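Local coordinates for protein purine nucleoside phosphorylase (Schistosoma mansoni, PDB 5KO5) that catalyses, as a purine nucleoside phosphorylase, the phosphate-dependent cleavage of purine nucleosides, probably inosine and guanosine, to free base and ribose 1-phosphate, at residues D17-V22 with K106-R111; E42-R47 with R78-M83; G73-R78 with W276-I281. One frame throughout, in Å; residues are numbered along the deposited sequence.

How the interactions relate
Interactions 2 and 3 hold the hairpin of strands 69-75 and 78-84, while interaction 1 joins two helices beside it. The centres of interactions 2 and 3 lie about 8 Å apart, and Arg78 belongs to both, though it makes contact only in interaction 3. Interaction 2 is wholly buried and aliphatic, whereas interaction 3 adds a backbone carbonyl and a water to its isoleucine-valine core and has a lysine at its margin. Interaction 1, about 14 Å from interaction 2 between centres, has a buried leucine-isoleucine pair and an exposed lysine. Val110 CG2 packs on Val81 CG1 at 3.5 Å, linking it to interaction 2, while Arg78 and Arg111 converge on Asp28, Arg111 only weakly.

Interaction 1: D17-V22 with K106-R111; sequences DYIKRV and KLLGVR. With EDO (1,2-ethanediol), chain E.
Leu108 sends both of its methyl groups toward helix 9-23, where Ile19 and Lys20 receive them. The tight part is aliphatic. Leu108 CD1 lies 4.0 Å from Ile19 CG2, the two side chains crossing at about a right angle, and CD2 touches the same methyl as well as Lys20 CG, at 3.7 Å. The branch of Ile19 that makes this contact is the one anti to its backbone N, while CG1 stands beside the N (chi1 -66°). Ala16 and Pro27 also pack on Leu108, and Ile50, Ile55, Leu70 and Leu72 on Ile19, so two branched aliphatic residues suit this buried seam.

Toward solvent the contact becomes looser. Lys20 contributes the methylene base of its chain, which runs past Leu108 in the opposite direction; a bend at chi3 (-79°) turns the ammonium toward Asp17, with a long ion pair of 4.0 Å between NZ and OD1. A lysine fits such a margin because its stem is apolar and its end charged. Farther along, Lys106 NZ hydrogen-bonds O1 of an ethanediol, probably from the crystallisation liquor, at 2.8 Å, and also binds Cys233 O.

Just after Leu108, Gly109 takes a positive phi (114°) and its N bonds Lys106 O: a Schellman motif ending the helix of a beta-alpha-beta crossover, in which helix 95-108 joins parallel strands 78-84 and 112-121.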
loop_
_atom_site.group_PDB
_atom_site.type_symbol
_atom_site.label_atom_id
_atom_site.label_comp_id
_atom_site.label_asym_id
_atom_site.label_seq_id
_atom_site.Cartn_x
_atom_site.Cartn_y
_atom_site.Cartn_z
ATOM N N ASP A 17 -33.684 -0.306 -8.038
ATOM C CA ASP A 17 -35.091 0.013 -8.275
ATOM C C ASP A 17 -35.251 0.954 -9.462
ATOM O O ASP A 17 -36.123 0.750 -10.318
ATOM C CB ASP A 17 -35.699 0.651 -7.028
ATOM C CG ASP A 17 -35.988 -0.353 -5.938
ATOM O OD1 ASP A 17 -35.953 -1.568 -6.222
ATOM O OD2 ASP A 17 -36.263 0.078 -4.799
ATOM N N TYR A 18 -34.428 2.003 -9.521
ATOM C CA TYR A 18 -34.499 2.932 -10.644
ATOM C C TYR A 18 -34.207 2.215 -11.954
ATOM O O TYR A 18 -34.927 2.382 -12.942
ATOM C CB TYR A 18 -33.507 4.080 -10.433
ATOM C CG TYR A 18 -33.448 5.059 -11.591
ATOM C CD1 TYR A 18 -34.347 6.115 -11.689
ATOM C CD2 TYR A 18 -32.487 4.922 -12.589
ATOM C CE1 TYR A 18 -34.289 7.007 -12.744
ATOM C CE2 TYR A 18 -32.422 5.803 -13.649
ATOM C CZ TYR A 18 -33.326 6.845 -13.723
ATOM O OH TYR A 18 -33.262 7.725 -14.775
ATOM N N ILE A 19 -33.146 1.410 -11.974
ATOM C CA ILE A 19 -32.731 0.722 -13.194
ATOM C C ILE A 19 -33.807 -0.252 -13.662
ATOM O O ILE A 19 -34.107 -0.337 -14.859
ATOM C CB ILE A 19 -31.380 0.020 -12.961
ATOM C CG1 ILE A 19 -30.269 1.047 -12.727
ATOM C CG2 ILE A 19 -31.044 -0.900 -14.135
ATOM C CD1 ILE A 19 -29.116 0.489 -11.924
ATOM N N LYS A 20 -34.399 -1.005 -12.730
ATOM C CA LYS A 20 -35.439 -1.958 -13.106
ATOM C C LYS A 20 -36.622 -1.258 -13.758
ATOM O O LYS A 20 -37.177 -1.749 -14.751
ATOM C CB LYS A 20 -35.890 -2.761 -11.884
ATOM C CG LYS A 20 -34.916 -3.854 -11.472
ATOM C CD LYS A 20 -35.483 -4.766 -10.397
ATOM C CE LYS A 20 -35.398 -4.134 -9.022
ATOM N NZ LYS A 20 -35.716 -5.118 -7.948
ATOM N N ARG A 21 -37.018 -0.102 -13.221
ATOM C CA ARG A 21 -38.127 0.651 -13.800
ATOM C C ARG A 21 -37.803 1.102 -15.216
ATOM O O ARG A 21 -38.593 0.899 -16.145
ATOM C CB ARG A 21 -38.424 1.876 -12.939
ATOM C CG ARG A 21 -39.199 1.622 -11.662
ATOM C CD ARG A 21 -39.175 2.882 -10.814
ATOM N NE ARG A 21 -39.150 4.079 -11.654
ATOM C CZ ARG A 21 -38.506 5.199 -11.343
ATOM N NH1 ARG A 21 -38.535 6.236 -12.172
ATOM N NH2 ARG A 21 -37.824 5.281 -10.208
ATOM N N VAL A 22 -36.641 1.727 -15.398
ATOM C CA VAL A 22 -36.340 2.399 -16.657
ATOM C C VAL A 22 -35.957 1.411 -17.760
ATOM O O VAL A 22 -36.159 1.693 -18.946
ATOM C CB VAL A 22 -35.264 3.474 -16.410
ATOM C CG1 VAL A 22 -34.909 4.197 -17.690
ATOM C CG2 VAL A 22 -35.751 4.468 -15.371
ATOM N N LYS A 106 -25.579 -7.246 -8.524
ATOM C CA LYS A 106 -26.054 -8.389 -7.753
ATOM C C LYS A 106 -27.553 -8.292 -7.507
ATOM O O LYS A 106 -28.290 -9.261 -7.716
ATOM C CB LYS A 106 -25.291 -8.488 -6.429
ATOM C CG LYS A 106 -25.784 -9.618 -5.499
ATOM C CD LYS A 106 -25.351 -10.997 -6.002
ATOM C CE LYS A 106 -26.025 -12.144 -5.268
ATOM N NZ LYS A 106 -25.705 -12.195 -3.826
ATOM N N LEU A 107 -28.025 -7.114 -7.076
ATOM C CA LEU A 107 -29.450 -6.941 -6.814
ATOM C C LEU A 107 -30.282 -7.030 -8.083
ATOM O O LEU A 107 -31.465 -7.382 -8.016
ATOM C CB LEU A 107 -29.715 -5.615 -6.102
ATOM C CG LEU A 107 -29.062 -5.514 -4.719
ATOM C CD1 LEU A 107 -29.496 -4.241 -4.027
ATOM C CD2 LEU A 107 -29.384 -6.721 -3.862
ATOM N N LEU A 108 -29.699 -6.708 -9.237
ATOM C CA LEU A 108 -30.419 -6.857 -10.498
ATOM C C LEU A 108 -30.533 -8.305 -10.940
ATOM O O LEU A 108 -31.338 -8.597 -11.834
ATOM C CB LEU A 108 -29.748 -6.047 -11.611
ATOM C CG LEU A 108 -29.812 -4.523 -11.495
ATOM C CD1 LEU A 108 -28.922 -3.866 -12.543
ATOM C CD2 LEU A 108 -31.252 -4.022 -11.592
ATOM N N GLY A 109 -29.761 -9.207 -10.344
ATOM C CA GLY A 109 -29.811 -10.614 -10.673
ATOM C C GLY A 109 -28.564 -11.180 -11.326
ATOM O O GLY A 109 -28.586 -12.347 -11.740
ATOM N N VAL A 110 -27.485 -10.397 -11.442
ATOM C CA VAL A 110 -26.278 -10.878 -12.102
ATOM C C VAL A 110 -25.686 -12.037 -11.318
ATOM O O VAL A 110 -25.494 -11.952 -10.099
ATOM C CB VAL A 110 -25.268 -9.734 -12.276
ATOM C CG1 VAL A 110 -23.883 -10.277 -12.639
ATOM C CG2 VAL A 110 -25.769 -8.759 -13.337
ATOM N N ARG A 111 -25.404 -13.137 -12.024
ATOM C CA ARG A 111 -24.730 -14.285 -11.435
ATOM C C ARG A 111 -23.315 -14.492 -11.945
ATOM O O ARG A 111 -22.527 -15.156 -11.264
ATOM C CB ARG A 111 -25.533 -15.568 -11.694
ATOM C CG ARG A 111 -26.855 -15.634 -10.948
ATOM C CD ARG A 111 -27.497 -17.007 -11.105
ATOM N NE ARG A 111 -27.864 -17.290 -12.490
ATOM C CZ ARG A 111 -29.036 -16.971 -13.027
ATOM N NH1 ARG A 111 -29.954 -16.352 -12.297
ATOM N NH2 ARG A 111 -29.293 -17.268 -14.296
HETATM C C1 EDO E . -27.397 -9.393 -1.767
HETATM O O1 EDO E . -26.255 -10.260 -1.820
HETATM C C2 EDO E . -28.685 -10.196 -1.901
HETATM O O2 EDO E . -28.896 -10.577 -3.268
#

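Interaction 2: E42-R47 with R78-M83; sequences EEIEER and RKIVAM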
loop_
_atom_site.group_PDB
_atom_site.type_symbol
_atom_site.label_atom_id
_atom_site.label_comp_id
_atom_site.label_asym_id
_atom_site.label_seq_id
_atom_site.Cartn_x
_atom_site.Cartn_y
_atom_site.Cartn_z
ATOM N N GLU A 42 -21.680 -1.745 -27.739
ATOM C CA GLU A 42 -22.365 -1.066 -28.830
ATOM C C GLU A 42 -23.270 -2.001 -29.622
ATOM O O GLU A 42 -24.141 -1.523 -30.358
ATOM C CB GLU A 42 -21.351 -0.393 -29.759
ATOM N N GLU A 43 -23.096 -3.316 -29.485
ATOM C CA GLU A 43 -23.880 -4.293 -30.227
ATOM C C GLU A 43 -24.948 -4.975 -29.380
ATOM O O GLU A 43 -25.553 -5.952 -29.832
ATOM C CB GLU A 43 -22.963 -5.335 -30.871
ATOM C CG GLU A 43 -21.994 -4.756 -31.888
ATOM C CD GLU A 43 -22.698 -4.110 -33.065
ATOM O OE1 GLU A 43 -23.793 -4.583 -33.442
ATOM O OE2 GLU A 43 -22.156 -3.127 -33.611
ATOM N N ILE A 44 -25.192 -4.488 -28.161
ATOM C CA ILE A 44 -26.259 -5.045 -27.339
ATOM C C ILE A 44 -27.606 -4.800 -28.011
ATOM O O ILE A 44 -27.891 -3.697 -28.498
ATOM C CB ILE A 44 -26.192 -4.414 -25.940
ATOM C CG1 ILE A 44 -24.892 -4.813 -25.242
ATOM C CG2 ILE A 44 -27.371 -4.835 -25.107
ATOM C CD1 ILE A 44 -24.634 -4.047 -23.968
ATOM N N GLU A 45 -28.445 -5.834 -28.049
ATOM C CA GLU A 45 -29.737 -5.751 -28.716
ATOM C C GLU A 45 -30.817 -5.258 -27.761
ATOM O O GLU A 45 -30.738 -5.459 -26.546
ATOM C CB GLU A 45 -30.150 -7.112 -29.275
ATOM C CG GLU A 45 -29.112 -7.758 -30.173
ATOM C CD GLU A 45 -29.621 -9.036 -30.807
ATOM O OE1 GLU A 45 -30.528 -8.955 -31.662
ATOM O OE2 GLU A 45 -29.127 -10.123 -30.437
ATOM N N GLU A 46 -31.840 -4.615 -28.336
ATOM C CA GLU A 46 -32.956 -4.049 -27.576
ATOM C C GLU A 46 -32.448 -3.245 -26.386
ATOM O O GLU A 46 -32.963 -3.340 -25.271
ATOM C CB GLU A 46 -33.944 -5.127 -27.137
ATOM C CG GLU A 46 -34.528 -5.940 -28.274
ATOM C CD GLU A 46 -35.089 -7.259 -27.792
ATOM O OE1 GLU A 46 -36.244 -7.582 -28.138
ATOM O OE2 GLU A 46 -34.369 -7.969 -27.059
ATOM N N ARG A 47 -31.418 -2.448 -26.629
ATOM C CA ARG A 47 -30.636 -1.955 -25.515
ATOM C C ARG A 47 -31.255 -0.712 -24.891
ATOM O O ARG A 47 -31.995 0.047 -25.523
ATOM C CB ARG A 47 -29.195 -1.692 -25.932
ATOM C CG ARG A 47 -29.018 -0.535 -26.872
ATOM C CD ARG A 47 -27.545 -0.323 -27.107
ATOM N NE ARG A 47 -27.250 1.043 -27.516
ATOM C CZ ARG A 47 -26.054 1.603 -27.388
ATOM N NH1 ARG A 47 -25.861 2.854 -27.782
ATOM N NH2 ARG A 47 -25.055 0.912 -26.855
ATOM N N ARG A 78 -28.951 -13.901 -24.182
ATOM C CA ARG A 78 -28.898 -13.733 -22.739
ATOM C C ARG A 78 -29.050 -12.260 -22.384
ATOM O O ARG A 78 -28.631 -11.376 -23.136
ATOM C CB ARG A 78 -27.578 -14.264 -22.172
ATOM C CG ARG A 78 -27.274 -15.712 -22.548
ATOM C CD ARG A 78 -28.338 -16.679 -22.025
ATOM N NE ARG A 78 -28.629 -16.471 -20.606
ATOM C CZ ARG A 78 -27.969 -17.049 -19.605
ATOM N NH1 ARG A 78 -26.962 -17.878 -19.851
ATOM N NH2 ARG A 78 -28.317 -16.794 -18.351
ATOM N N LYS A 79 -29.647 -12.000 -21.224
ATOM C CA LYS A 79 -29.857 -10.638 -20.758
ATOM C C LYS A 79 -28.633 -10.196 -19.969
ATOM O O LYS A 79 -28.174 -10.908 -19.070
ATOM C CB LYS A 79 -31.109 -10.573 -19.885
ATOM C CG LYS A 79 -32.371 -10.987 -20.631
ATOM C CD LYS A 79 -33.563 -11.135 -19.701
ATOM C CE LYS A 79 -34.786 -11.651 -20.455
ATOM N NZ LYS A 79 -35.946 -11.888 -19.551
ATOM N N ILE A 80 -28.077 -9.040 -20.333
ATOM C CA ILE A 80 -26.824 -8.588 -19.750
ATOM C C ILE A 80 -26.947 -7.137 -19.305
ATOM O O ILE A 80 -27.844 -6.401 -19.722
ATOM C CB ILE A 80 -25.618 -8.770 -20.705
ATOM C CG1 ILE A 80 -25.637 -7.722 -21.814
ATOM C CG2 ILE A 80 -25.583 -10.182 -21.295
ATOM C CD1 ILE A 80 -24.559 -6.683 -21.650
ATOM N N VAL A 81 -26.023 -6.738 -18.433
ATOM C CA VAL A 81 -25.844 -5.347 -18.035
ATOM C C VAL A 81 -24.361 -5.028 -18.146
ATOM O O VAL A 81 -23.522 -5.791 -17.660
ATOM C CB VAL A 81 -26.373 -5.070 -16.611
ATOM C CG1 VAL A 81 -25.796 -6.058 -15.592
ATOM C CG2 VAL A 81 -26.073 -3.639 -16.196
ATOM N N ALA A 82 -24.034 -3.918 -18.803
ATOM C CA ALA A 82 -22.648 -3.541 -19.053
ATOM C C ALA A 82 -22.343 -2.193 -18.420
ATOM O O ALA A 82 -23.180 -1.286 -18.439
ATOM C CB ALA A 82 -22.390 -3.418 -20.558
ATOM N N MET A 83 -21.125 -2.045 -17.896
ATOM C CA MET A 83 -20.625 -0.731 -17.503
ATOM C C MET A 83 -19.874 -0.131 -18.682
ATOM O O MET A 83 -18.838 -0.657 -19.096
ATOM C CB MET A 83 -19.720 -0.823 -16.279
ATOM C CG MET A 83 -20.450 -1.286 -15.044
ATOM S SD MET A 83 -19.486 -1.149 -13.524
ATOM C CE MET A 83 -19.486 0.633 -13.274
#
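A beta hairpin, strands 69-75 and 78-84 of the central mixed sheet, is covered here by the loop that leads into strand 47-51, and the contact rests on Ile44 reaching across to Ile80 and Ala82. Strand 69-75 lies between strands 47-51 and 78-84 in the sheet, so Ile44 must pass over it to meet the far strand. It does so at Gly73, which has no side chain to bar the way: Ile44 CG2 packs directly on Gly73 CA. The backbone secures the approach, with a probable hydrogen bond between Glu45 N and Ser74 O, before the chain turns a corner at Glu46 and enters strand 47-51.

Ile80 and Ala82 face the loop, as alternate residues of a strand do; Val81 between them faces the other way, onto Val110 and Met105. Isoleucine suits position 44 because its longer branch spans the gap, while CG2 stays low against the strand beneath. Alanine suits position 82, where a single methyl leaves room for the end of Ile44. Val71 and Val75 border Ile44, and Ile29 and Ile31 border Ile80, making a largely aliphatic setting.

Packing is tight at the centre. Ile80 holds CG1 between its backbone N and carbonyl carbon, and its chi2 of 108° departs from a staggered value, consistent with some strain. The two isoleucines meet tip to tip, Ile44 CD1 standing 3.5 Å from Ile80 CD1, and the same Ile44 methyl lies 4.1 Å from Ala82 CB.

Interaction 3: G73-R78 with W276-I281; sequences GSVGGR and WFKEII
A type I' turn from Val75 to Arg78, closed by Arg78 N to Val75 O and Val75 N to Arg78 O (both 2.9 Å), sets the end of a beta hairpin with a two-residue loop against helix 259-283 at Ile281. Gly76 and Gly77 both have positive phi, which glycine adopts readily.

Ile281 carries most of the contact. Its CD1 meets Val75 CG1 at 3.8 Å, the side chains crossing near a right angle. Val75 holds CG1 anti to its backbone N (chi1 171°), which also places this methyl near Lys278 CG. Lys278 is fully extended, an apolar stem suited to an exposed edge of the contact.

Arg78 CG, anti to the carbonyl carbon (chi1 -55°), lies 3.5 Å from Ile281 O; the bends at chi2 and chi3 then carry the guanidinium to Asp28, which NH2 meets in a salt bridge. At the guanidinium edge, in its plane, a water 2.9 Å from Ile281 O bridges to Arg78 NH1, though the 2.5 Å between that water and NH1 is too short to be trusted. The other branch of Ile281, CG2, packs on Arg78 CB and lies 3.3 Å from Val75 O, the carbonyl that also closes the turn.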
loop_
_atom_site.group_PDB
_atom_site.type_symbol
_atom_site.label_atom_id
_atom_site.label_comp_id
_atom_site.label_asym_id
_atom_site.label_seq_id
_atom_site.Cartn_x
_atom_site.Cartn_y
_atom_site.Cartn_z
ATOM N N GLY A 73 -29.488 -5.027 -22.053
ATOM C CA GLY A 73 -30.125 -5.575 -23.242
ATOM C C GLY A 73 -29.780 -7.036 -23.405
ATOM O O GLY A 73 -29.478 -7.727 -22.431
ATOM N N SER A 74 -29.814 -7.496 -24.652
ATOM C CA SER A 74 -29.609 -8.904 -24.962
ATOM C C SER A 74 -28.366 -9.080 -25.819
ATOM O O SER A 74 -28.166 -8.341 -26.790
ATOM C CB SER A 74 -30.824 -9.493 -25.688
ATOM O OG SER A 74 -31.944 -9.572 -24.823
ATOM N N VAL A 75 -27.539 -10.056 -25.456
ATOM C CA VAL A 75 -26.419 -10.506 -26.273
ATOM C C VAL A 75 -26.476 -12.021 -26.336
ATOM O O VAL A 75 -26.512 -12.686 -25.294
ATOM C CB VAL A 75 -25.064 -10.062 -25.695
ATOM C CG1 VAL A 75 -23.925 -10.737 -26.458
ATOM C CG2 VAL A 75 -24.932 -8.552 -25.742
ATOM N N GLY A 76 -26.481 -12.562 -27.548
ATOM C CA GLY A 76 -26.454 -14.009 -27.713
ATOM C C GLY A 76 -27.573 -14.729 -26.999
ATOM O O GLY A 76 -27.374 -15.838 -26.487
ATOM N N GLY A 77 -28.752 -14.116 -26.943
ATOM C CA GLY A 77 -29.891 -14.720 -26.288
ATOM C C GLY A 77 -29.916 -14.594 -24.781
ATOM O O GLY A 77 -30.830 -15.138 -24.149
ATOM N N ARG A 78 -28.951 -13.901 -24.182
ATOM C CA ARG A 78 -28.898 -13.733 -22.739
ATOM C C ARG A 78 -29.050 -12.260 -22.384
ATOM O O ARG A 78 -28.631 -11.376 -23.136
ATOM C CB ARG A 78 -27.578 -14.264 -22.172
ATOM C CG ARG A 78 -27.274 -15.712 -22.548
ATOM C CD ARG A 78 -28.338 -16.679 -22.025
ATOM N NE ARG A 78 -28.629 -16.471 -20.606
ATOM C CZ ARG A 78 -27.969 -17.049 -19.605
ATOM N NH1 ARG A 78 -26.962 -17.878 -19.851
ATOM N NH2 ARG A 78 -28.317 -16.794 -18.351
ATOM N N TRP A 276 -15.324 -13.577 -29.328
ATOM C CA TRP A 276 -15.070 -14.573 -28.295
ATOM C C TRP A 276 -16.053 -14.419 -27.144
ATOM O O TRP A 276 -16.685 -15.391 -26.709
ATOM C CB TRP A 276 -13.648 -14.361 -27.790
ATOM C CG TRP A 276 -13.080 -15.427 -26.920
ATOM C CD1 TRP A 276 -13.576 -16.687 -26.708
ATOM C CD2 TRP A 276 -11.864 -15.345 -26.181
ATOM N NE1 TRP A 276 -12.744 -17.383 -25.858
ATOM C CE2 TRP A 276 -11.682 -16.581 -25.525
ATOM C CE3 TRP A 276 -10.907 -14.335 -26.002
ATOM C CZ2 TRP A 276 -10.586 -16.834 -24.697
ATOM C CZ3 TRP A 276 -9.819 -14.587 -25.188
ATOM C CH2 TRP A 276 -9.666 -15.828 -24.544
ATOM N N PHE A 277 -16.197 -13.191 -26.639
ATOM C CA PHE A 277 -17.067 -12.963 -25.494
ATOM C C PHE A 277 -18.538 -13.136 -25.852
ATOM O O PHE A 277 -19.321 -13.605 -25.020
ATOM C CB PHE A 277 -16.764 -11.604 -24.854
ATOM C CG PHE A 277 -15.741 -11.688 -23.761
ATOM C CD1 PHE A 277 -14.508 -12.275 -23.993
ATOM C CD2 PHE A 277 -16.027 -11.218 -22.497
ATOM C CE1 PHE A 277 -13.568 -12.382 -22.964
ATOM C CE2 PHE A 277 -15.088 -11.304 -21.475
ATOM C CZ PHE A 277 -13.864 -11.901 -21.721
ATOM N N LYS A 278 -18.937 -12.784 -27.076
ATOM C CA LYS A 278 -20.306 -13.079 -27.494
ATOM C C LYS A 278 -20.578 -14.578 -27.429
ATOM O O LYS A 278 -21.616 -15.005 -26.914
ATOM C CB LYS A 278 -20.563 -12.519 -28.897
ATOM C CG LYS A 278 -21.973 -12.723 -29.429
ATOM C CD LYS A 278 -22.113 -12.072 -30.809
ATOM C CE LYS A 278 -23.472 -12.325 -31.426
ATOM N NZ LYS A 278 -23.571 -11.701 -32.779
ATOM N N GLU A 279 -19.636 -15.393 -27.908
ATOM C CA GLU A 279 -19.827 -16.840 -27.867
ATOM C C GLU A 279 -19.791 -17.368 -26.436
ATOM O O GLU A 279 -20.560 -18.271 -26.087
ATOM C CB GLU A 279 -18.796 -17.545 -28.751
ATOM C CG GLU A 279 -18.948 -19.069 -28.796
ATOM C CD GLU A 279 -20.187 -19.538 -29.539
ATOM O OE1 GLU A 279 -20.894 -18.701 -30.140
ATOM O OE2 GLU A 279 -20.453 -20.759 -29.517
ATOM N N ILE A 280 -18.912 -16.823 -25.591
ATOM C CA ILE A 280 -18.918 -17.205 -24.179
ATOM C C ILE A 280 -20.296 -16.959 -23.577
ATOM O O ILE A 280 -20.862 -17.824 -22.898
ATOM C CB ILE A 280 -17.811 -16.468 -23.404
ATOM C CG1 ILE A 280 -16.427 -16.969 -23.832
ATOM C CG2 ILE A 280 -18.010 -16.648 -21.892
ATOM C CD1 ILE A 280 -15.280 -16.090 -23.346
ATOM N N ILE A 281 -20.868 -15.781 -23.849
ATOM C CA ILE A 281 -22.190 -15.440 -23.330
ATOM C C ILE A 281 -23.241 -16.447 -23.798
ATOM O O ILE A 281 -24.034 -16.958 -22.996
ATOM C CB ILE A 281 -22.553 -13.988 -23.699
ATOM C CG1 ILE A 281 -21.654 -13.013 -22.935
ATOM C CG2 ILE A 281 -24.022 -13.704 -23.408
ATOM C CD1 ILE A 281 -21.744 -11.573 -23.417
HETATM O O HOH W 1 -25.974 -18.856 -21.943
#